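Local structure of enoyl-CoA hydratase (Geobacillus kaustophilus, 2PPY) at residues L34-Y37 with K38-A42; C87-C90 with N91-D95. The protein probably catalyses the reversible hydration of the double bond of enoyl-CoA thioesters, a step of fatty acid beta-oxidation. All blocks are in the same frame, centred on the assembly; numbering follows the deposited sequence.

How the interactions relate
Interaction 1 lies at the start of helix 34-48 and interaction 2 in the middle of helix 80-99; their centres are about 10 Å apart, on the same side of the chain's centre. Y37 joins them. Its CD2 lies 3.2 Å from SG of C90, its CD1 3.7 Å from CG2 of T93, and its OH 3.4 Å from CD2 of L94, so the ring rests on the helix of interaction 2. F89 returns the contact, its CE2 packing against the carbonyl oxygen of Y37. The side chains of K38 in interaction 1 and F89 in interaction 2 each lie about 4 Å from a bound di(hydroxyethyl)ether molecule, probably from the crystallisation liquor.

Interaction 1. Residues L34-Y37 with K38-A42; sequences LEFY and KEFNA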
loop_
_atom_site.group_PDB
_atom_site.type_symbol
_atom_site.label_atom_id
_atom_site.label_comp_id
_atom_site.label_asym_id
_atom_site.label_seq_id
_atom_site.Cartn_x
_atom_site.Cartn_y
_atom_site.Cartn_z
ATOM N N LEU A 34 -20.568 -20.788 15.683
ATOM C CA LEU A 34 -20.314 -20.929 14.254
ATOM C C LEU A 34 -21.600 -20.963 13.445
ATOM O O LEU A 34 -21.692 -20.339 12.391
ATOM C CB LEU A 34 -19.492 -22.196 13.968
ATOM C CG LEU A 34 -19.204 -22.488 12.486
ATOM C CD1 LEU A 34 -18.567 -21.266 11.829
ATOM C CD2 LEU A 34 -18.287 -23.699 12.363
ATOM N N GLU A 35 -22.596 -21.690 13.939
ATOM C CA GLU A 35 -23.867 -21.801 13.241
ATOM C C GLU A 35 -24.516 -20.431 13.017
ATOM O O GLU A 35 -25.142 -20.199 11.981
ATOM C CB GLU A 35 -24.812 -22.720 14.021
ATOM C CG GLU A 35 -26.040 -23.157 13.247
ATOM C CD GLU A 35 -25.696 -23.861 11.945
ATOM O OE1 GLU A 35 -24.901 -24.828 11.975
ATOM O OE2 GLU A 35 -26.229 -23.448 10.892
ATOM N N PHE A 36 -24.376 -19.524 13.979
ATOM C CA PHE A 36 -24.956 -18.197 13.813
ATOM C C PHE A 36 -24.359 -17.517 12.592
ATOM O O PHE A 36 -25.082 -17.002 11.741
ATOM C CB PHE A 36 -24.693 -17.298 15.021
ATOM C CG PHE A 36 -24.889 -15.834 14.717
ATOM C CD1 PHE A 36 -26.157 -15.334 14.431
ATOM C CD2 PHE A 36 -23.799 -14.968 14.651
ATOM C CE1 PHE A 36 -26.337 -13.992 14.069
ATOM C CE2 PHE A 36 -23.968 -13.625 14.289
ATOM C CZ PHE A 36 -25.240 -13.138 14.001
ATOM N N TYR A 37 -23.030 -17.504 12.523
ATOM C CA TYR A 37 -22.345 -16.870 11.405
ATOM C C TYR A 37 -22.632 -17.543 10.077
ATOM O O TYR A 37 -22.617 -16.890 9.034
ATOM C CB TYR A 37 -20.841 -16.800 11.672
ATOM C CG TYR A 37 -20.415 -15.415 12.117
ATOM C CD1 TYR A 37 -20.377 -14.357 11.208
ATOM C CD2 TYR A 37 -20.111 -15.147 13.453
ATOM C CE1 TYR A 37 -20.047 -13.064 11.615
ATOM C CE2 TYR A 37 -19.781 -13.855 13.872
ATOM C CZ TYR A 37 -19.751 -12.819 12.946
ATOM O OH TYR A 37 -19.416 -11.544 13.345
ATOM N N LYS A 38 -22.908 -18.843 10.111
ATOM C CA LYS A 38 -23.231 -19.554 8.882
ATOM C C LYS A 38 -24.570 -19.020 8.378
ATOM O O LYS A 38 -24.775 -18.878 7.175
ATOM C CB LYS A 38 -23.292 -21.064 9.141
ATOM C CG LYS A 38 -21.924 -21.656 9.465
ATOM C CD LYS A 38 -21.998 -23.070 10.015
ATOM C CE LYS A 38 -22.544 -24.052 9.002
ATOM N NZ LYS A 38 -22.546 -25.433 9.562
ATOM N N GLU A 39 -25.468 -18.694 9.306
ATOM C CA GLU A 39 -26.771 -18.150 8.936
ATOM C C GLU A 39 -26.642 -16.689 8.508
ATOM O O GLU A 39 -27.279 -16.260 7.547
ATOM C CB GLU A 39 -27.760 -18.251 10.101
ATOM C CG GLU A 39 -28.020 -19.669 10.602
ATOM C CD GLU A 39 -29.307 -19.773 11.407
ATOM O OE1 GLU A 39 -29.540 -18.906 12.274
ATOM O OE2 GLU A 39 -30.085 -20.722 11.177
ATOM N N PHE A 40 -25.819 -15.927 9.224
ATOM C CA PHE A 40 -25.614 -14.517 8.899
ATOM C C PHE A 40 -24.992 -14.409 7.504
ATOM O O PHE A 40 -25.356 -13.532 6.713
ATOM C CB PHE A 40 -24.696 -13.852 9.933
ATOM C CG PHE A 40 -24.658 -12.349 9.834
ATOM C CD1 PHE A 40 -25.813 -11.599 10.024
ATOM C CD2 PHE A 40 -23.472 -11.684 9.548
ATOM C CE1 PHE A 40 -25.787 -10.207 9.939
ATOM C CE2 PHE A 40 -23.435 -10.291 9.460
ATOM C CZ PHE A 40 -24.596 -9.553 9.653
ATOM N N ASN A 41 -24.058 -15.311 7.210
ATOM C CA ASN A 41 -23.401 -15.346 5.906
ATOM C C ASN A 41 -24.422 -15.638 4.809
ATOM O O ASN A 41 -24.393 -15.029 3.741
ATOM C CB ASN A 41 -22.326 -16.435 5.884
ATOM C CG ASN A 41 -21.625 -16.525 4.545
ATOM O OD1 ASN A 41 -20.901 -15.614 4.148
ATOM N ND2 ASN A 41 -21.847 -17.621 3.836
ATOM N N ALA A 42 -25.322 -16.583 5.076
ATOM C CA ALA A 42 -26.358 -16.948 4.109
ATOM C C ALA A 42 -27.288 -15.770 3.836
ATOM O O ALA A 42 -27.711 -15.555 2.699
ATOM C CB ALA A 42 -27.161 -18.137 4.623
HETATM O O HOH W 1 -25.035 -26.358 8.913
#
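F36 and F40, one helical turn apart, send their rings out side by side in the same direction. The planes are near parallel, at 22°, but slid apart with centroids 5.8 Å from each other, so the rings barely overlap. What covers one face of the F36 ring is instead CB of F40, which lies 4.2 Å from CZ of F36 near the rim. Both phenyl groups stand opposite their own backbone nitrogens (chi1 162° and -168°), and this shared setting keeps them alongside. Y37 meets the F40 ring obliquely, CE1 to CD2, while the F36 and F40 rings extend to L24 and I22 of strand 19-24.

A different flank of the helix is polar. E35 folds back at chi2, bringing its carboxylate across K38; OE1 of E35 and NZ of K38, 3.4 Å apart, form a long salt bridge whose hydrogen bond is weak. A water reinforces the pair: it accepts from NZ of K38 at 2.7 Å and donates weakly to OE1 of E35. The lysine's aliphatic part serves a second neighbour, since CD of K38 lies 3.8 Å from CG of L34 before the chain bends at chi3. The carboxylates of E35 and E39 come near each other without contact, a like-charge approach that the ammonium of K38 may partly offset; E39 OE1 is held by the backbone nitrogen of Y10.

Beneath these side chains runs regular i to i+4 bonding, including F40 N to F36 O at 2.8 Å. The result is an amphipathic first part of helix 34-48, with F36 and F40 toward the sheet, Y37 toward helix 80-99 and charged groups on another flank, as the helix of the beta-alpha-beta unit joining strands 19-24 and 55-60 in the crotonase fold.

Interaction 2. Residues C87-C90 with N91-D95; sequences CLFC and NETLD
The carbonyl oxygen of F89 is gripped by two donors of T93, the backbone N at 3.0 Å and the hydroxyl OG1 at 2.8 Å. They arrive from opposite faces of the carbonyl plane, and the hydroxyl is tilted 34° from it. The threonine torsion explains the second bond: with OG1 beside its own backbone nitrogen (chi1 -64°), the hydroxyl is turned back along the helix to the carbonyl one turn earlier. OG1 of T93 also sits over one face of the F89 ring, offset toward the rim, with CE2 of F89 the nearest ring carbon at 3.6 Å. Threonine and phenylalanine thus meet twice, through a backbone oxygen and through a ring face; beyond them, the phenyl group packs on L34 of helix 34-48.

L88 and E92 meet on another flank, where CD1 of the leucine lies 3.8 Å from OE2 of the glutamate. The glutamate chain runs extended beyond CG, carrying its carboxylate past the leucine to R48 and R99 of the second subunit, which form salt bridges with OE1 and OE2 respectively. These two arginines probably stabilise the buried negative charge.

N91 folds back toward the preceding turn, placing ND2 3.1 Å from O of C87, although its clear amide partner is O of G147. The backbone bond from N91 N to C87 O, at 2.9 Å, holds the same turn.

A threonine hydroxyl returning to the carbonyl four residues before it is a familiar way of satisfying a buried hydroxyl within an alpha-helix. Here it belongs to helix 80-99 of the crotonase fold, packed between helix 34-48 of its own chain and neighbouring subunits of the hexamer.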
loop_
_atom_site.group_PDB
_atom_site.type_symbol
_atom_site.label_atom_id
_atom_site.label_comp_id
_atom_site.label_asym_id
_atom_site.label_seq_id
_atom_site.Cartn_x
_atom_site.Cartn_y
_atom_site.Cartn_z
ATOM N N CYS A 87 -12.707 -18.367 13.584
ATOM C CA CYS A 87 -12.417 -16.943 13.452
ATOM C C CYS A 87 -12.272 -16.512 11.998
ATOM O O CYS A 87 -12.798 -15.475 11.606
ATOM C CB CYS A 87 -11.151 -16.589 14.237
ATOM S SG CYS A 87 -11.367 -16.705 16.045
ATOM N N LEU A 88 -11.567 -17.309 11.200
ATOM C CA LEU A 88 -11.371 -16.991 9.789
ATOM C C LEU A 88 -12.710 -16.869 9.071
ATOM O O LEU A 88 -12.928 -15.919 8.324
ATOM C CB LEU A 88 -10.512 -18.062 9.106
ATOM C CG LEU A 88 -10.217 -17.869 7.612
ATOM C CD1 LEU A 88 -9.682 -16.456 7.343
ATOM C CD2 LEU A 88 -9.192 -18.916 7.169
ATOM N N PHE A 89 -13.609 -17.819 9.306
ATOM C CA PHE A 89 -14.923 -17.783 8.662
ATOM C C PHE A 89 -15.735 -16.556 9.075
ATOM O O PHE A 89 -16.397 -15.930 8.244
ATOM C CB PHE A 89 -15.733 -19.039 8.992
ATOM C CG PHE A 89 -17.073 -19.075 8.317
ATOM C CD1 PHE A 89 -17.174 -19.367 6.963
ATOM C CD2 PHE A 89 -18.228 -18.754 9.020
ATOM C CE1 PHE A 89 -18.409 -19.335 6.316
ATOM C CE2 PHE A 89 -19.466 -18.718 8.384
ATOM C CZ PHE A 89 -19.557 -19.008 7.029
ATOM N N CYS A 90 -15.702 -16.223 10.361
ATOM C CA CYS A 90 -16.435 -15.058 10.849
ATOM C C CYS A 90 -15.905 -13.786 10.188
ATOM O O CYS A 90 -16.681 -12.934 9.758
ATOM C CB CYS A 90 -16.300 -14.940 12.368
ATOM S SG CYS A 90 -17.075 -16.287 13.286
ATOM N N ASN A 91 -14.582 -13.666 10.113
ATOM C CA ASN A 91 -13.956 -12.502 9.500
ATOM C C ASN A 91 -14.327 -12.370 8.026
ATOM O O ASN A 91 -14.709 -11.291 7.570
ATOM C CB ASN A 91 -12.433 -12.566 9.654
ATOM C CG ASN A 91 -11.962 -12.053 11.000
ATOM O OD1 ASN A 91 -12.324 -10.953 11.410
ATOM N ND2 ASN A 91 -11.140 -12.841 11.689
ATOM N N GLU A 92 -14.223 -13.466 7.282
ATOM C CA GLU A 92 -14.563 -13.444 5.866
ATOM C C GLU A 92 -16.032 -13.072 5.689
ATOM O O GLU A 92 -16.403 -12.404 4.722
ATOM C CB GLU A 92 -14.275 -14.808 5.228
ATOM C CG GLU A 92 -12.801 -15.202 5.307
ATOM C CD GLU A 92 -12.489 -16.509 4.601
ATOM O OE1 GLU A 92 -13.330 -17.428 4.661
ATOM O OE2 GLU A 92 -11.395 -16.622 4.003
ATOM N N THR A 93 -16.870 -13.498 6.629
ATOM C CA THR A 93 -18.289 -13.173 6.550
ATOM C C THR A 93 -18.447 -11.664 6.718
ATOM O O THR A 93 -19.100 -11.005 5.910
ATOM C CB THR A 93 -19.096 -13.896 7.643
ATOM O OG1 THR A 93 -19.011 -15.314 7.436
ATOM C CG2 THR A 93 -20.567 -13.462 7.600
ATOM N N LEU A 94 -17.834 -11.116 7.762
ATOM C CA LEU A 94 -17.918 -9.682 7.994
ATOM C C LEU A 94 -17.313 -8.913 6.816
ATOM O O LEU A 94 -17.820 -7.860 6.438
ATOM C CB LEU A 94 -17.206 -9.305 9.300
ATOM C CG LEU A 94 -17.832 -9.833 10.601
ATOM C CD1 LEU A 94 -17.163 -9.140 11.789
ATOM C CD2 LEU A 94 -19.348 -9.564 10.625
ATOM N N ASP A 95 -16.248 -9.447 6.226
ATOM C CA ASP A 95 -15.602 -8.783 5.093
ATOM C C ASP A 95 -16.544 -8.588 3.902
ATOM O O ASP A 95 -16.396 -7.631 3.137
ATOM C CB ASP A 95 -14.374 -9.576 4.608
ATOM C CG ASP A 95 -13.287 -9.700 5.664
ATOM O OD1 ASP A 95 -13.179 -8.814 6.536
ATOM O OD2 ASP A 95 -12.522 -10.688 5.603
#